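Local atomic coordinates of FACT complex subunit SPT16 (Ashbya gossypii, PDB entry 6A8M), a protein that probably acts, within the FACT complex, as a histone chaperone that reorganizes nucleosomes during transcription, DNA replication and DNA repair. Residues T11-L16 with N93-N98; V34-S39 with T146-V151; N224-S229 with N252-A257; L323-I328 with Y434-S439. One frame throughout, in Å; residues are numbered along the deposited sequence.

Contact 1: residues T11-L16 with N93-N98; sequences TFENRL and NKKLEN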
# COMPACT_ATOMS: atom_id res chain seq x y z
N THR A 11 -8.22 7.64 -17.52
CA THR A 11 -7.90 7.54 -16.11
C THR A 11 -7.08 8.74 -15.64
O THR A 11 -7.35 9.32 -14.58
CB THR A 11 -7.16 6.22 -15.89
OG1 THR A 11 -8.05 5.12 -16.15
CG2 THR A 11 -6.67 6.13 -14.52
N PHE A 12 -6.09 9.13 -16.44
CA PHE A 12 -5.28 10.32 -16.13
C PHE A 12 -6.16 11.55 -16.00
O PHE A 12 -6.04 12.30 -15.04
CB PHE A 12 -4.23 10.53 -17.22
CG PHE A 12 -3.46 11.81 -17.08
CD1 PHE A 12 -2.36 11.89 -16.24
CD2 PHE A 12 -3.82 12.94 -17.81
CE1 PHE A 12 -1.64 13.08 -16.11
CE2 PHE A 12 -3.11 14.13 -17.69
CZ PHE A 12 -2.01 14.19 -16.84
N GLU A 13 -7.07 11.76 -16.96
CA GLU A 13 -7.95 12.93 -16.94
C GLU A 13 -8.84 12.93 -15.70
O GLU A 13 -8.93 13.94 -14.98
CB GLU A 13 -8.79 12.97 -18.22
CG GLU A 13 -9.74 14.15 -18.26
CD GLU A 13 -10.58 14.20 -19.52
OE1 GLU A 13 -10.09 13.82 -20.62
OE2 GLU A 13 -11.73 14.65 -19.41
N ASN A 14 -9.51 11.82 -15.42
CA ASN A 14 -10.44 11.78 -14.29
C ASN A 14 -9.73 12.00 -12.97
O ASN A 14 -10.23 12.71 -12.09
CB ASN A 14 -11.19 10.45 -14.27
CG ASN A 14 -12.22 10.35 -15.37
OD1 ASN A 14 -12.67 11.37 -15.90
ND2 ASN A 14 -12.59 9.13 -15.73
N ARG A 15 -8.53 11.43 -12.82
CA ARG A 15 -7.83 11.52 -11.54
C ARG A 15 -7.17 12.88 -11.36
O ARG A 15 -7.19 13.44 -10.26
CB ARG A 15 -6.81 10.38 -11.44
CG ARG A 15 -7.50 9.00 -11.42
CD ARG A 15 -6.54 7.84 -11.28
NE ARG A 15 -7.23 6.54 -11.34
CZ ARG A 15 -6.62 5.37 -11.44
NH1 ARG A 15 -5.30 5.30 -11.51
NH2 ARG A 15 -7.34 4.24 -11.52
N LEU A 16 -6.59 13.42 -12.43
CA LEU A 16 -6.03 14.76 -12.37
C LEU A 16 -7.11 15.80 -12.10
O LEU A 16 -6.91 16.70 -11.28
CB LEU A 16 -5.30 15.10 -13.67
CG LEU A 16 -4.64 16.49 -13.64
CD1 LEU A 16 -3.64 16.56 -12.48
CD2 LEU A 16 -3.94 16.80 -14.95
N ASN A 93 -6.55 18.96 -23.55
CA ASN A 93 -6.59 20.42 -23.62
C ASN A 93 -7.69 20.91 -24.56
O ASN A 93 -8.34 21.93 -24.29
CB ASN A 93 -5.24 20.97 -24.07
CG ASN A 93 -4.26 21.06 -22.94
OD1 ASN A 93 -4.62 20.91 -21.77
ND2 ASN A 93 -2.99 21.32 -23.28
N LYS A 94 -7.87 20.23 -25.69
CA LYS A 94 -8.90 20.68 -26.62
C LYS A 94 -10.28 20.58 -25.99
O LYS A 94 -11.11 21.49 -26.14
CB LYS A 94 -8.84 19.87 -27.92
CG LYS A 94 -9.97 20.19 -28.88
CD LYS A 94 -10.00 21.68 -29.28
CE LYS A 94 -8.92 22.02 -30.30
NZ LYS A 94 -9.03 23.43 -30.78
N LYS A 95 -10.53 19.52 -25.24
CA LYS A 95 -11.83 19.36 -24.59
C LYS A 95 -12.03 20.39 -23.49
O LYS A 95 -13.12 20.96 -23.36
CB LYS A 95 -11.96 17.95 -24.01
CG LYS A 95 -13.28 17.74 -23.30
CD LYS A 95 -13.63 16.28 -23.20
CE LYS A 95 -12.76 15.60 -22.19
NZ LYS A 95 -13.51 14.48 -21.54
N LEU A 96 -11.00 20.63 -22.67
CA LEU A 96 -11.10 21.51 -21.51
C LEU A 96 -10.58 22.90 -21.80
O LEU A 96 -10.00 23.56 -20.94
CB LEU A 96 -10.36 20.89 -20.33
CG LEU A 96 -10.79 19.45 -20.03
CD1 LEU A 96 -9.92 18.80 -18.97
CD2 LEU A 96 -12.26 19.42 -19.63
N GLU A 97 -10.82 23.39 -23.03
CA GLU A 97 -10.15 24.60 -23.50
C GLU A 97 -10.47 25.81 -22.63
O GLU A 97 -9.61 26.69 -22.47
CB GLU A 97 -10.55 24.87 -24.95
CG GLU A 97 -9.40 25.34 -25.85
CD GLU A 97 -9.80 25.39 -27.32
OE1 GLU A 97 -10.97 25.72 -27.61
OE2 GLU A 97 -8.94 25.09 -28.18
N ASN A 98 -11.67 25.89 -22.06
CA ASN A 98 -12.06 27.04 -21.26
C ASN A 98 -12.16 26.72 -19.77
O ASN A 98 -12.91 27.36 -19.04
CB ASN A 98 -13.38 27.61 -21.78
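Glu13 and Lys95 form a salt bridge between two helices at the surface of the N-terminal lobe of Spt16, a mixed six-stranded sheet with helices packed against it. Glu13 sits on helix 9-22 and Lys95 near the end of helix 79-95. The backbones stay well apart, Glu13 CA and Asn93 CA being 10.1 Å from each other at their nearest, and the side chains span the gap. From CB, which leaves the helix toward 93-98, the Glu13 chain runs straight out: CG is anti to the backbone N (chi1 179°) and CD continues the line, and on its way the side chain rests on Met92. CD then stands 3.7 Å from Lys95 CE. Of the two carboxylate oxygens, OE1 is the more distant partner, 3.6 Å from Lys95 CE, whereas OE2 accepts the hydrogen bond from Lys95 NZ through its syn lone pair, the one on the side of OE1. Lys95 reaches this point by a bent route, turning at chi3 (73°) after an extended start, and the two side chains cross obliquely. Nearby on helix 9-22, Arg15 forms a salt bridge with Asp178, while Phe12 and Leu16 pack on Ile102 of strand 101-106. The charged pair thus belongs to the outer margin of the helix packing, and its shortest approach is Lys95 NZ to Glu13 OE2, 2.8 Å.

Contact 2: residues V34-S39 with T146-V151; sequences VFILGS and TEWKGV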
# COMPACT_ATOMS: atom_id res chain seq x y z
N VAL A 34 2.73 21.45 -5.67
CA VAL A 34 3.96 21.14 -6.40
C VAL A 34 4.53 19.81 -5.92
O VAL A 34 4.79 19.64 -4.72
CB VAL A 34 5.02 22.25 -6.25
CG1 VAL A 34 6.23 21.89 -7.10
CG2 VAL A 34 4.46 23.64 -6.67
N PHE A 35 4.76 18.89 -6.85
CA PHE A 35 5.35 17.58 -6.57
C PHE A 35 6.58 17.40 -7.46
O PHE A 35 6.50 17.60 -8.67
CB PHE A 35 4.35 16.45 -6.84
CG PHE A 35 3.07 16.60 -6.06
CD1 PHE A 35 3.02 16.17 -4.75
CD2 PHE A 35 1.96 17.17 -6.63
CE1 PHE A 35 1.86 16.31 -4.01
CE2 PHE A 35 0.78 17.31 -5.90
CZ PHE A 35 0.74 16.88 -4.58
N ILE A 36 7.70 17.01 -6.85
CA ILE A 36 8.97 16.93 -7.57
C ILE A 36 9.54 15.53 -7.37
O ILE A 36 9.85 15.14 -6.24
CB ILE A 36 9.99 17.99 -7.11
CG1 ILE A 36 9.31 19.34 -6.87
CG2 ILE A 36 11.12 18.11 -8.13
CD1 ILE A 36 8.79 19.52 -5.46
N LEU A 37 9.71 14.80 -8.47
CA LEU A 37 10.28 13.47 -8.41
C LEU A 37 11.70 13.56 -8.94
O LEU A 37 11.91 14.01 -10.07
CB LEU A 37 9.44 12.48 -9.23
CG LEU A 37 9.38 11.08 -8.59
CD1 LEU A 37 8.19 10.33 -9.11
CD2 LEU A 37 10.68 10.29 -8.81
N GLY A 38 12.68 13.17 -8.13
CA GLY A 38 14.04 13.17 -8.62
C GLY A 38 14.41 11.84 -9.23
O GLY A 38 13.66 11.30 -10.05
N SER A 39 15.55 11.29 -8.85
CA SER A 39 15.92 9.97 -9.35
C SER A 39 15.09 8.90 -8.65
O SER A 39 14.72 9.03 -7.48
CB SER A 39 17.41 9.71 -9.14
OG SER A 39 18.19 10.62 -9.90
N THR A 146 17.68 18.73 -6.76
CA THR A 146 18.56 19.56 -5.95
C THR A 146 18.55 21.00 -6.46
O THR A 146 18.52 21.94 -5.66
CB THR A 146 19.97 18.98 -5.94
OG1 THR A 146 19.95 17.68 -5.34
CG2 THR A 146 20.94 19.89 -5.15
N GLU A 147 18.53 21.19 -7.78
CA GLU A 147 18.37 22.54 -8.31
C GLU A 147 17.01 23.12 -7.92
O GLU A 147 16.93 24.30 -7.55
CB GLU A 147 18.56 22.55 -9.83
CG GLU A 147 20.02 22.60 -10.28
CD GLU A 147 20.21 23.19 -11.68
OE1 GLU A 147 19.25 23.15 -12.48
OE2 GLU A 147 21.32 23.69 -11.97
N TRP A 148 15.94 22.31 -7.99
CA TRP A 148 14.62 22.78 -7.58
C TRP A 148 14.60 23.25 -6.12
O TRP A 148 14.04 24.30 -5.81
CB TRP A 148 13.55 21.68 -7.78
CG TRP A 148 12.31 22.02 -6.95
CD1 TRP A 148 11.97 21.50 -5.72
CD2 TRP A 148 11.34 23.02 -7.25
NE1 TRP A 148 10.81 22.11 -5.26
CE2 TRP A 148 10.41 23.04 -6.19
CE3 TRP A 148 11.15 23.90 -8.33
CZ2 TRP A 148 9.30 23.90 -6.17
CZ3 TRP A 148 10.05 24.77 -8.30
CH2 TRP A 148 9.14 24.75 -7.24
N LYS A 149 15.17 22.45 -5.21
CA LYS A 149 15.14 22.82 -3.79
C LYS A 149 15.77 24.19 -3.56
O LYS A 149 15.31 24.96 -2.70
CB LYS A 149 15.86 21.77 -2.94
CG LYS A 149 15.77 22.05 -1.44
CD LYS A 149 16.10 20.82 -0.62
CE LYS A 149 16.02 21.11 0.88
NZ LYS A 149 17.04 22.11 1.29
N GLY A 150 16.83 24.53 -4.30
CA GLY A 150 17.42 25.85 -4.15
C GLY A 150 16.46 26.96 -4.52
O GLY A 150 16.40 28.01 -3.86
N VAL A 151 15.71 26.77 -5.61
CA VAL A 151 14.73 27.76 -6.03
C VAL A 151 13.62 27.87 -5.00
O VAL A 151 13.21 28.97 -4.60
CB VAL A 151 14.17 27.40 -7.41
CG1 VAL A 151 12.96 28.28 -7.74
CG2 VAL A 151 15.25 27.56 -8.48
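The indole of Trp148 takes Ile36 on one face, while Val34 approaches it obliquely and Phe118 meets it in an edge-to-face stack. Ile36 CG1 lies over the five-membered ring, 3.7 Å from its centroid and 19° off the normal, a CH-pi contact displaced toward the rim of the indole. Ile36 CD1 continues the branch to 3.3 Å from Trp148 NE1. Farther along the indole, Val34 CG1 comes within 3.8 Å of Trp148 CZ2 on the six-membered ring. Trp148 holds its CG anti to the backbone N (chi1 162°), which carries the ring off helix 143-158 and down onto strand 32-37, where the aliphatic chain of Ile36 crosses it at about a right angle. Alternation along the strand does the sorting: Val34 and Ile36 point toward this helix, whereas Phe35 points away, onto Thr49 and Leu52 of helix 48-57. This is the layered alpha/beta packing of the N-terminal lobe, a central sheet with helices on both faces. Leu65 of the neighbouring strand 64-68 also touches Val34, Ile36 and Trp148. An alanine in place of Trp148 would probably open a gap above Ile36 and Val34 and leave Phe118 without the ring it abuts. Because the cross-segment contacts are made by aliphatic carbons against an aromatic surface, helix and strand are held here by dispersion and complementary shape rather than by directed polar bonds.

Contact 3: residues N224-S229 with N252-A257; sequences NEIDKS and NYLDWA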
# COMPACT_ATOMS: atom_id res chain seq x y z
N ASN A 224 12.71 -15.23 -3.00
CA ASN A 224 13.39 -15.34 -4.27
C ASN A 224 12.60 -16.13 -5.30
O ASN A 224 12.96 -16.10 -6.49
CB ASN A 224 14.77 -15.96 -4.05
CG ASN A 224 15.69 -15.05 -3.24
OD1 ASN A 224 16.16 -15.41 -2.15
ND2 ASN A 224 15.95 -13.87 -3.76
N GLU A 225 11.53 -16.81 -4.89
CA GLU A 225 10.71 -17.55 -5.84
C GLU A 225 10.04 -16.63 -6.86
O GLU A 225 9.74 -17.09 -7.97
CB GLU A 225 9.65 -18.35 -5.08
CG GLU A 225 10.22 -19.44 -4.19
CD GLU A 225 10.59 -20.68 -4.96
OE1 GLU A 225 9.80 -21.07 -5.84
OE2 GLU A 225 11.66 -21.26 -4.70
N ILE A 226 9.83 -15.36 -6.53
CA ILE A 226 9.15 -14.45 -7.45
C ILE A 226 10.00 -14.17 -8.68
O ILE A 226 9.47 -13.69 -9.69
CB ILE A 226 8.78 -13.12 -6.75
CG1 ILE A 226 7.63 -12.40 -7.49
CG2 ILE A 226 10.00 -12.23 -6.62
CD1 ILE A 226 6.96 -11.34 -6.64
N ASP A 227 11.29 -14.44 -8.64
CA ASP A 227 12.08 -14.15 -9.82
C ASP A 227 12.13 -15.32 -10.80
O ASP A 227 12.83 -15.22 -11.82
CB ASP A 227 13.48 -13.70 -9.43
CG ASP A 227 13.47 -12.34 -8.73
OD1 ASP A 227 12.69 -11.44 -9.13
OD2 ASP A 227 14.22 -12.17 -7.77
N LYS A 228 11.40 -16.40 -10.53
CA LYS A 228 11.27 -17.52 -11.45
C LYS A 228 10.18 -17.15 -12.45
O LYS A 228 9.01 -17.44 -12.26
CB LYS A 228 10.91 -18.79 -10.70
CG LYS A 228 11.96 -19.31 -9.72
CD LYS A 228 11.40 -20.49 -8.95
CE LYS A 228 12.40 -21.03 -7.94
NZ LYS A 228 13.75 -21.10 -8.53
N SER A 229 10.59 -16.44 -13.51
CA SER A 229 9.63 -15.90 -14.48
C SER A 229 8.79 -17.00 -15.12
O SER A 229 7.61 -16.77 -15.44
CB SER A 229 10.36 -15.13 -15.58
OG SER A 229 10.91 -13.93 -15.07
N ASN A 252 5.83 -8.93 -15.73
CA ASN A 252 6.74 -7.82 -15.46
C ASN A 252 6.18 -6.81 -14.47
O ASN A 252 6.94 -5.97 -13.98
CB ASN A 252 7.09 -7.09 -16.75
CG ASN A 252 8.03 -7.88 -17.63
OD1 ASN A 252 8.76 -8.75 -17.17
ND2 ASN A 252 8.00 -7.59 -18.93
N TYR A 253 4.89 -6.88 -14.15
CA TYR A 253 4.29 -5.95 -13.20
C TYR A 253 3.96 -6.59 -11.85
O TYR A 253 3.23 -5.98 -11.06
CB TYR A 253 3.02 -5.34 -13.79
CG TYR A 253 3.26 -4.46 -14.98
CD1 TYR A 253 3.61 -3.12 -14.82
CD2 TYR A 253 3.11 -4.94 -16.27
CE1 TYR A 253 3.81 -2.30 -15.91
CE2 TYR A 253 3.33 -4.14 -17.37
CZ TYR A 253 3.68 -2.82 -17.19
OH TYR A 253 3.88 -2.01 -18.29
N LEU A 254 4.44 -7.80 -11.60
CA LEU A 254 4.27 -8.45 -10.30
C LEU A 254 5.54 -8.28 -9.48
O LEU A 254 6.65 -8.49 -10.00
CB LEU A 254 3.94 -9.94 -10.48
CG LEU A 254 3.39 -10.61 -9.23
CD1 LEU A 254 1.90 -10.37 -9.13
CD2 LEU A 254 3.71 -12.11 -9.25
N ASP A 255 5.40 -7.88 -8.22
CA ASP A 255 6.55 -7.70 -7.33
C ASP A 255 6.10 -7.96 -5.89
O ASP A 255 4.91 -8.14 -5.61
CB ASP A 255 7.14 -6.29 -7.51
CG ASP A 255 8.58 -6.16 -6.99
OD1 ASP A 255 9.17 -7.16 -6.53
OD2 ASP A 255 9.12 -5.04 -7.08
N TRP A 256 7.04 -7.97 -4.96
CA TRP A 256 6.70 -7.99 -3.55
C TRP A 256 6.29 -6.60 -3.06
O TRP A 256 6.88 -5.60 -3.47
CB TRP A 256 7.88 -8.47 -2.71
CG TRP A 256 8.18 -9.92 -2.85
CD1 TRP A 256 9.27 -10.48 -3.48
CD2 TRP A 256 7.39 -11.01 -2.37
NE1 TRP A 256 9.20 -11.85 -3.40
CE2 TRP A 256 8.05 -12.20 -2.74
CE3 TRP A 256 6.19 -11.10 -1.67
CZ2 TRP A 256 7.56 -13.47 -2.43
CZ3 TRP A 256 5.69 -12.36 -1.37
CH2 TRP A 256 6.38 -13.52 -1.73
N ALA A 257 5.30 -6.56 -2.16
CA ALA A 257 5.02 -5.31 -1.45
C ALA A 257 6.00 -5.05 -0.31
O ALA A 257 6.21 -3.89 0.08
CB ALA A 257 3.59 -5.31 -0.91
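Ile226, in the turn that links helices 215-224 and 229-233, brings its CA to 7.2 Å from the CA of Asp255 on the short strand 254-256, close enough for one side chain to fill the interval. That side chain is Ile226 itself, directed toward the strand. With CG1 anti to the backbone N (chi1 -158°), its CD1 is delivered over the five-membered ring of Trp256, 4.0 Å from the centroid and only 9° off the normal, a CH-pi contact. Ile226 CG2 lies on the same side of the ring plane but farther out, 3.3 Å from Trp256 NE1. On the strand backbone, Ile226 CD1 also presses to 3.6 Å from Asp255 C, and it reaches 4.2 Å from Leu254 CD2. These residues belong to the peptidase-like domain of Spt16, which has the pita-bread fold of the M24 family; strand 254-256 runs antiparallel to strand 285-295, whose Ile293 touches Ile226, Leu254 and Trp256 alike. Phe195 of helix 179-208 contacts Ile226 and stacks edge-to-face with Trp256, so the isoleucine is enclosed by helix, sheet and indole. The polar atoms are served by partners beyond the turn and strand: Trp256 NE1 donates to the backbone O of Glu223, and Asp255 pairs with Arg294. A phenylalanine in place of Trp256 would probably leave the backbone O of Glu223 without its indole donor and take away the five-membered ring over which Ile226 CD1 sits. Past Ile226 the chain makes an inverse gamma turn centred on Lys228, which occupies the N-cap position of helix 229-233.

Contact 4: residues L323-I328 with Y434-S439; sequences LLQEEI and YTKSRS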
# COMPACT_ATOMS: atom_id res chain seq x y z
N LEU A 323 -12.99 -16.21 14.49
CA LEU A 323 -14.28 -15.60 14.78
C LEU A 323 -14.17 -14.09 14.88
O LEU A 323 -15.07 -13.36 14.44
CB LEU A 323 -14.85 -16.17 16.09
CG LEU A 323 -15.16 -17.67 16.04
CD1 LEU A 323 -15.67 -18.18 17.36
CD2 LEU A 323 -16.19 -17.94 14.93
N LEU A 324 -13.07 -13.60 15.45
CA LEU A 324 -12.86 -12.15 15.56
C LEU A 324 -12.69 -11.51 14.20
O LEU A 324 -13.26 -10.45 13.92
CB LEU A 324 -11.64 -11.88 16.45
CG LEU A 324 -11.18 -10.42 16.50
CD1 LEU A 324 -12.29 -9.59 17.16
CD2 LEU A 324 -9.89 -10.28 17.29
N GLN A 325 -11.88 -12.12 13.33
CA GLN A 325 -11.72 -11.58 11.99
C GLN A 325 -13.06 -11.53 11.27
O GLN A 325 -13.40 -10.54 10.61
CB GLN A 325 -10.72 -12.40 11.17
CG GLN A 325 -10.34 -11.68 9.87
CD GLN A 325 -9.77 -12.59 8.79
OE1 GLN A 325 -10.33 -13.65 8.50
NE2 GLN A 325 -8.68 -12.15 8.18
N GLU A 326 -13.85 -12.59 11.41
CA GLU A 326 -15.17 -12.63 10.80
C GLU A 326 -16.06 -11.50 11.33
O GLU A 326 -16.77 -10.85 10.56
CB GLU A 326 -15.82 -13.99 11.04
CG GLU A 326 -17.25 -14.11 10.55
CD GLU A 326 -17.36 -14.08 9.03
OE1 GLU A 326 -16.42 -14.54 8.35
OE2 GLU A 326 -18.39 -13.60 8.52
N GLU A 327 -16.02 -11.26 12.64
CA GLU A 327 -16.77 -10.15 13.22
C GLU A 327 -16.35 -8.83 12.60
O GLU A 327 -17.20 -7.98 12.29
CB GLU A 327 -16.58 -10.15 14.74
CG GLU A 327 -16.96 -8.84 15.47
CD GLU A 327 -18.46 -8.55 15.52
OE1 GLU A 327 -19.26 -9.40 15.07
OE2 GLU A 327 -18.85 -7.47 16.01
N ILE A 328 -15.05 -8.62 12.43
CA ILE A 328 -14.58 -7.38 11.81
C ILE A 328 -15.04 -7.30 10.36
O ILE A 328 -15.63 -6.31 9.94
CB ILE A 328 -13.04 -7.29 11.92
CG1 ILE A 328 -12.64 -7.17 13.38
CG2 ILE A 328 -12.50 -6.08 11.17
CD1 ILE A 328 -11.17 -7.35 13.56
N TYR A 434 -6.58 -17.98 0.26
CA TYR A 434 -5.81 -19.09 0.80
C TYR A 434 -6.41 -19.53 2.13
O TYR A 434 -6.87 -18.71 2.92
CB TYR A 434 -4.33 -18.69 0.96
CG TYR A 434 -3.51 -19.85 1.47
CD1 TYR A 434 -3.19 -20.92 0.63
CD2 TYR A 434 -3.11 -19.91 2.80
CE1 TYR A 434 -2.45 -22.01 1.11
CE2 TYR A 434 -2.39 -20.98 3.28
CZ TYR A 434 -2.07 -22.03 2.44
OH TYR A 434 -1.35 -23.10 2.93
N THR A 435 -6.44 -20.85 2.35
CA THR A 435 -7.13 -21.38 3.52
C THR A 435 -6.63 -20.79 4.83
O THR A 435 -5.45 -20.43 4.99
CB THR A 435 -7.01 -22.92 3.57
OG1 THR A 435 -7.73 -23.41 4.71
CG2 THR A 435 -5.55 -23.34 3.71
N LYS A 436 -7.55 -20.66 5.78
CA LYS A 436 -7.22 -20.38 7.17
C LYS A 436 -7.96 -21.33 8.09
O LYS A 436 -7.99 -21.10 9.30
CB LYS A 436 -7.55 -18.93 7.53
CG LYS A 436 -8.98 -18.52 7.12
CD LYS A 436 -9.05 -17.00 6.97
CE LYS A 436 -10.44 -16.53 6.60
NZ LYS A 436 -10.40 -15.11 6.10
N SER A 437 -8.55 -22.39 7.55
CA SER A 437 -9.23 -23.36 8.40
C SER A 437 -8.20 -24.03 9.28
O SER A 437 -7.13 -24.41 8.80
CB SER A 437 -9.95 -24.38 7.53
OG SER A 437 -10.97 -23.74 6.79
N ARG A 438 -8.51 -24.16 10.57
CA ARG A 438 -7.52 -24.72 11.50
C ARG A 438 -7.04 -26.10 11.05
O ARG A 438 -5.85 -26.39 11.12
CB ARG A 438 -8.11 -24.79 12.92
CG ARG A 438 -7.10 -25.35 13.93
CD ARG A 438 -7.40 -24.95 15.38
NE ARG A 438 -8.75 -25.35 15.82
CZ ARG A 438 -9.07 -26.57 16.25
NH1 ARG A 438 -8.16 -27.54 16.27
NH2 ARG A 438 -10.31 -26.84 16.65
N SER A 439 -7.95 -26.92 10.54
CA SER A 439 -7.58 -28.26 10.11
C SER A 439 -6.55 -28.26 8.99
O SER A 439 -5.91 -29.29 8.77
CB SER A 439 -8.82 -29.03 9.65
OG SER A 439 -9.45 -28.34 8.58
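Gln325 and Lys436 meet by a single hydrogen bond, Lys436 NZ donating to Gln325 OE1 at 2.8 Å. The two side chains come from opposite directions, one off helix 312-332 and the other off the segment 434-439, and both are extended beyond CG. NZ approaches at a C=O...N angle of 131° and is tilted 21° from the carbonyl plane. Lys436 begins with CG between the backbone N and the carbonyl carbon (chi1 50°), and the straight chain that follows carries its amine across a separation of 11.0 Å between Lys436 CA and Gln325 CA.

Charge enters through Asp419 of strand 412-424, outside both segments. Its OD2 makes a salt bridge with Lys436 NZ and also accepts a hydrogen bond from Gln325 NE2, which together fix the rotation of the Gln325 amide: oxygen to the ammonium, nitrogen to the carboxylate. The nearby ammonium would probably polarise the Gln325 carbonyl. In the peptidase-like domain, a pita-bread fold of the M24 type, this group of three side chains joins a helix, a sheet strand and the chain beyond strand 427-430. A second ion pair, Arg438 with Asp319, ties the segment to an earlier turn of helix 312-332.

Bonds between side chains and backbone shape the lysine's own segment. Thr435 OG1 accepts from the Ser437 N at 3.1 Å, an ST turn around Lys436, whose carbonyl O meets the hydroxyl of Tyr318.

How the contacts relate
From the N terminus, helix 9-22 and strand 32-37 open contacts 1 and 2 in turn. Contact 1 closes first, at the end of helix 79-95, and contact 2 only at helix 143-158, so the two cross and lace one lobe together, a helix pair at its surface and a helix on its sheet. The chain then passes into the peptidase-like domain. Contact 3 closes a short loop of 22 residues, and contact 4 follows in series, its 105-residue loop bringing the C-terminal part of the chain back to helix 312-332. Contacts 1 and 4 lie on opposite sides of the chain's centre, about 45 Å apart between centres.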